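Dihydropteroate synthase (Stenotrophomonas maltophilia, PDB 7L6P) probably catalyses the condensation of para-aminobenzoate with 6-hydroxymethyl-7,8-dihydropterin diphosphate to form 7,8-dihydropteroate, the immediate precursor of folates. Local coordinates at residues A[210-213]-A[214-218]; A[241-245]-A[246-250]. One frame throughout, in Å; residues are numbered along the deposited sequence.

Contact 1: A[210-213]-A[214-218]; sequences NMTL and LARSE
Met211 and Leu214 meet on the buried side of helix 207-215, the helix that joins strands 195-198 and 227-229 in this TIM barrel. The sulfur chain of Met211 brings its terminal CE to 4.4 Å from CD2 of Leu214, a simple apolar touch. With CG anti to the backbone N (chi1 178°), Leu214 carries its branched end beside its own carbonyl carbon, and its CB rests 3.3 Å from Asn210 O. This side is tightly packed: Ile259 and Ala260 of helix 250-262 lie against Leu214, Leu240 lies against Met211, and Ala285 and Val286 of the second subunit pack on Met211 and Leu214 respectively.

The backbone here is ordinary alpha helix. Leu214 N donates to Asn210 O at 2.8 Å, Ala215 N to Met211 O at 2.9 Å, and Arg216 N to Thr212 O at 3.0 Å. Then the ladder fails: Arg216 leaves helical angles, and Ser217 N makes a weak bond to Leu214 O at 3.3 Å, one residue short of the alpha pattern.

The looser side belongs to Thr212 and Arg216, both partly exposed and lying side by side, though Val171 of helix 170-188 touches both and Val289 of the second subunit packs on Arg216. Thr212 keeps its hydroxyl beside the backbone N (chi1 -72°), where OG1 bonds weakly to Ala208 O, and places the methyl CG2 alongside the arginine. Arg216 occupies two conformers; in one, CG2 sits over a face of the guanidinium near its rim, 3.5 Å from NH1, so this touch is doubtful.

Hydrocarbon thus faces helices 235-241 and 250-262 and the second subunit, while the carbonyl of Ala215, where the alpha ladder stops, is taken by Arg263, so this helix end is tied down by a side chain from outside it.

Contact 2: A[241-245]-A[246-250]; sequences TGRDT and PSERV
The guanidinium of Arg249 has the peptide joining Thr245 to Pro246 over one face and the carbonyl of Arg243 at its edge: Pro246 N stands over its centre, 4.2 Å above the plane, and Thr245 C lies nearer the rim. The setting is the turn between helices 235-241 and 250-262 of the TIM barrel, where a short 3-10 segment leads to Arg249 at the N-cap. The arginine grips side-on: NE and NH2 both reach Arg243 O at 2.8 Å, with that oxygen only 1° out of the guanidinium plane. Arg249 gets there because its chain runs extended from CG to NE, while NH1 turns to Arg233 O; the group's rotation is thereby fixed from two sides.

Arg243 and Glu248 cross at about a right angle with their charged ends apart, and NH2 of Arg243 instead forms a salt bridge with Asp278 of the second subunit. The aliphatic part of Arg243 packs within the turn, with CB 3.9 Å from Arg249 CG and CD 3.8 Å from Glu248 O.

On the exposed side, Thr245 OG1 makes a weak bond to Glu248 OE1 at 3.3 Å, and Thr245 CG2 comes equally close to Ser247 OG. The turn itself is closed by a hydrogen bond from Glu248 N to Thr245 O (3.0 Å), the donor standing 63° out of the carbonyl plane.

Overall arrangement
Contacts 1 and 2 follow in series along the outer shell of the barrel, their centres 21 Å apart and their nearest atoms about 9 Å apart without touching. Helix 235-241 bridges them: Met211 of contact 1 packs on its Leu240, and contact 2 starts at its last residue. Helix 250-262, which lies against Leu214, begins where contact 2 ends. Both contacts also meet the second subunit, contact 1 by packing and contact 2 partly by charge. Through Asn210 bonded to Gly202, and Arg249 bonded to Arg233, they are bonded to the loops following strands 195-198 and 227-229, the end of the barrel where TIM-barrel enzymes carry their active site.

Contact 1: A[210-213]-A[214-218]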
loop_
_atom_site.group_PDB
_atom_site.type_symbol
_atom_site.label_atom_id
_atom_site.label_comp_id
_atom_site.label_asym_id
_atom_site.label_seq_id
_atom_site.Cartn_x
_atom_site.Cartn_y
_atom_site.Cartn_z
ATOM N N ASN A 210 3.464 6.524 17.022
ATOM C CA ASN A 210 3.688 5.504 16.000
ATOM C C ASN A 210 4.072 6.134 14.666
ATOM O O ASN A 210 4.972 5.642 13.976
ATOM C CB ASN A 210 2.448 4.628 15.819
ATOM C CG ASN A 210 2.312 3.596 16.908
ATOM O OD1 ASN A 210 3.304 3.126 17.480
ATOM N ND2 ASN A 210 1.078 3.197 17.174
ATOM N N MET A 211 3.375 7.196 14.270
ATOM C CA MET A 211 3.658 7.835 12.995
ATOM C C MET A 211 5.021 8.523 13.005
ATOM O O MET A 211 5.716 8.550 11.985
ATOM C CB MET A 211 2.543 8.821 12.646
ATOM C CG MET A 211 1.183 8.145 12.304
ATOM S SD MET A 211 1.221 6.911 10.968
ATOM C CE MET A 211 1.321 5.380 11.899
ATOM N N THR A 212 5.410 9.107 14.135
ATOM C CA THR A 212 6.739 9.694 14.229
ATOM C C THR A 212 7.820 8.609 14.093
ATOM O O THR A 212 8.722 8.718 13.250
ATOM C CB THR A 212 6.856 10.487 15.539
ATOM O OG1 THR A 212 6.068 11.694 15.447
ATOM C CG2 THR A 212 8.319 10.854 15.836
ATOM N N LEU A 213 7.689 7.508 14.846
ATOM C CA LEU A 213 8.634 6.397 14.717
ATOM C C LEU A 213 8.651 5.827 13.306
ATOM O O LEU A 213 9.718 5.519 12.769
ATOM C CB LEU A 213 8.292 5.289 15.704
ATOM C CG LEU A 213 8.658 5.559 17.152
ATOM C CD1 LEU A 213 7.920 4.571 18.037
ATOM C CD2 LEU A 213 10.216 5.493 17.340
ATOM N N LEU A 214 7.470 5.615 12.709
ATOM C CA LEU A 214 7.435 5.032 11.369
ATOM C C LEU A 214 8.085 5.964 10.367
ATOM O O LEU A 214 8.875 5.525 9.529
ATOM C CB LEU A 214 5.999 4.718 10.943
ATOM C CG LEU A 214 5.846 4.148 9.513
ATOM C CD1 LEU A 214 6.661 2.865 9.340
ATOM C CD2 LEU A 214 4.349 3.931 9.118
ATOM N N ALA A 215 7.801 7.262 10.470
ATOM C CA ALA A 215 8.338 8.213 9.504
ATOM C C ALA A 215 9.858 8.328 9.606
ATOM O O ALA A 215 10.540 8.422 8.578
ATOM C CB ALA A 215 7.683 9.576 9.696
ATOM N N ARG A 216 10.399 8.349 10.827
ATOM C CA ARG A 216 11.833 8.463 11.056
ATOM C C ARG A 216 12.488 7.111 11.347
ATOM O O ARG A 216 13.584 7.075 11.901
ATOM C CB ARG A 216 12.109 9.451 12.198
ATOM C CG ARG A 216 11.129 10.627 12.233
ATOM C CD ARG A 216 11.755 11.936 12.696
ATOM N NE ARG A 216 11.988 12.009 14.135
ATOM C CZ ARG A 216 11.275 12.750 14.975
ATOM N NH1 ARG A 216 10.230 13.458 14.560
ATOM N NH2 ARG A 216 11.625 12.792 16.258
ATOM N N SER A 217 11.848 5.996 10.967
ATOM C CA SER A 217 12.407 4.689 11.320
ATOM C C SER A 217 13.746 4.401 10.644
ATOM O O SER A 217 14.518 3.572 11.145
ATOM C CB SER A 217 11.428 3.573 10.971
ATOM O OG SER A 217 11.110 3.588 9.604
ATOM N N GLU A 218 14.048 5.054 9.526
ATOM C CA GLU A 218 15.346 4.839 8.904
ATOM C C GLU A 218 16.486 5.204 9.837
ATOM O O GLU A 218 17.585 4.668 9.684
ATOM C CB GLU A 218 15.449 5.645 7.616
ATOM C CG GLU A 218 16.331 5.057 6.583
ATOM C CD GLU A 218 16.072 5.698 5.248
ATOM O OE1 GLU A 218 14.990 6.338 5.115
ATOM O OE2 GLU A 218 16.941 5.561 4.350
#

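Contact 2: A[241-245]-A[246-250]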
loop_
_atom_site.group_PDB
_atom_site.type_symbol
_atom_site.label_atom_id
_atom_site.label_comp_id
_atom_site.label_asym_id
_atom_site.label_seq_id
_atom_site.Cartn_x
_atom_site.Cartn_y
_atom_site.Cartn_z
ATOM N N THR A 241 -7.842 5.792 10.029
ATOM C CA THR A 241 -8.811 5.549 8.964
ATOM C C THR A 241 -10.272 5.580 9.406
ATOM O O THR A 241 -11.159 5.735 8.551
ATOM C CB THR A 241 -8.553 4.174 8.340
ATOM O OG1 THR A 241 -8.662 3.174 9.368
ATOM C CG2 THR A 241 -7.175 4.110 7.703
ATOM N N GLY A 242 -10.560 5.493 10.698
ATOM C CA GLY A 242 -11.936 5.382 11.127
ATOM C C GLY A 242 -12.487 3.973 11.152
ATOM O O GLY A 242 -13.683 3.812 11.375
ATOM N N ARG A 243 -11.645 2.945 11.024
ATOM C CA ARG A 243 -12.098 1.553 10.975
ATOM C C ARG A 243 -12.065 0.911 12.352
ATOM O O ARG A 243 -10.988 0.589 12.866
ATOM C CB ARG A 243 -11.237 0.720 10.036
ATOM C CG ARG A 243 -11.055 1.316 8.695
ATOM C CD ARG A 243 -12.234 1.048 7.813
ATOM N NE ARG A 243 -12.023 1.731 6.544
ATOM C CZ ARG A 243 -12.983 2.067 5.699
ATOM N NH1 ARG A 243 -14.250 1.755 5.930
ATOM N NH2 ARG A 243 -12.659 2.730 4.589
ATOM N N ASP A 244 -13.242 0.663 12.922
ATOM C CA ASP A 244 -13.278 -0.007 14.217
ATOM C C ASP A 244 -12.950 -1.495 14.115
ATOM O O ASP A 244 -12.372 -2.056 15.047
ATOM C CB ASP A 244 -14.653 0.151 14.867
ATOM C CG ASP A 244 -14.675 1.197 15.955
ATOM O OD1 ASP A 244 -13.672 1.876 16.172
ATOM O OD2 ASP A 244 -15.670 1.241 16.685
ATOM N N THR A 245 -13.320 -2.159 13.014
ATOM C CA THR A 245 -13.085 -3.602 12.922
ATOM C C THR A 245 -11.638 -3.866 12.502
ATOM O O THR A 245 -11.180 -3.307 11.500
ATOM C CB THR A 245 -14.072 -4.234 11.932
ATOM O OG1 THR A 245 -15.413 -3.810 12.249
ATOM C CG2 THR A 245 -14.033 -5.761 11.995
ATOM N N PRO A 246 -10.881 -4.681 13.245
ATOM C CA PRO A 246 -9.472 -4.904 12.859
ATOM C C PRO A 246 -9.321 -5.559 11.499
ATOM O O PRO A 246 -8.368 -5.254 10.766
ATOM C CB PRO A 246 -8.931 -5.801 13.985
ATOM C CG PRO A 246 -9.819 -5.502 15.160
ATOM C CD PRO A 246 -11.203 -5.270 14.562
ATOM N N SER A 247 -10.259 -6.426 11.120
ATOM C CA SER A 247 -10.202 -7.095 9.827
ATOM C C SER A 247 -10.585 -6.175 8.677
ATOM O O SER A 247 -10.383 -6.544 7.513
ATOM C CB SER A 247 -11.103 -8.322 9.853
ATOM O OG SER A 247 -12.431 -7.923 10.060
ATOM N N GLU A 248 -11.128 -4.996 8.987
ATOM C CA GLU A 248 -11.386 -3.936 8.025
ATOM C C GLU A 248 -10.159 -3.066 7.761
ATOM O O GLU A 248 -10.274 -2.079 7.030
ATOM C CB GLU A 248 -12.529 -3.048 8.529
ATOM C CG GLU A 248 -13.946 -3.608 8.267
ATOM C CD GLU A 248 -15.033 -2.821 8.965
ATOM O OE1 GLU A 248 -14.725 -1.865 9.729
ATOM O OE2 GLU A 248 -16.216 -3.159 8.735
ATOM N N ARG A 249 -8.996 -3.402 8.333
ATOM C CA ARG A 249 -7.812 -2.553 8.265
ATOM C C ARG A 249 -6.707 -3.123 7.371
ATOM O O ARG A 249 -5.532 -2.800 7.567
ATOM C CB ARG A 249 -7.259 -2.306 9.667
ATOM C CG ARG A 249 -8.195 -1.581 10.605
ATOM C CD ARG A 249 -7.685 -1.610 12.044
ATOM N NE ARG A 249 -8.649 -1.017 12.955
ATOM C CZ ARG A 249 -8.649 -1.164 14.275
ATOM N NH1 ARG A 249 -7.721 -1.874 14.901
ATOM N NH2 ARG A 249 -9.600 -0.570 14.988
ATOM N N VAL A 250 -7.059 -3.945 6.378
ATOM C CA VAL A 250 -6.051 -4.613 5.548
ATOM C C VAL A 250 -5.336 -3.610 4.646
ATOM O O VAL A 250 -4.101 -3.575 4.584
ATOM C CB VAL A 250 -6.701 -5.743 4.721
ATOM C CG1 VAL A 250 -5.676 -6.395 3.796
ATOM C CG2 VAL A 250 -7.316 -6.798 5.653
#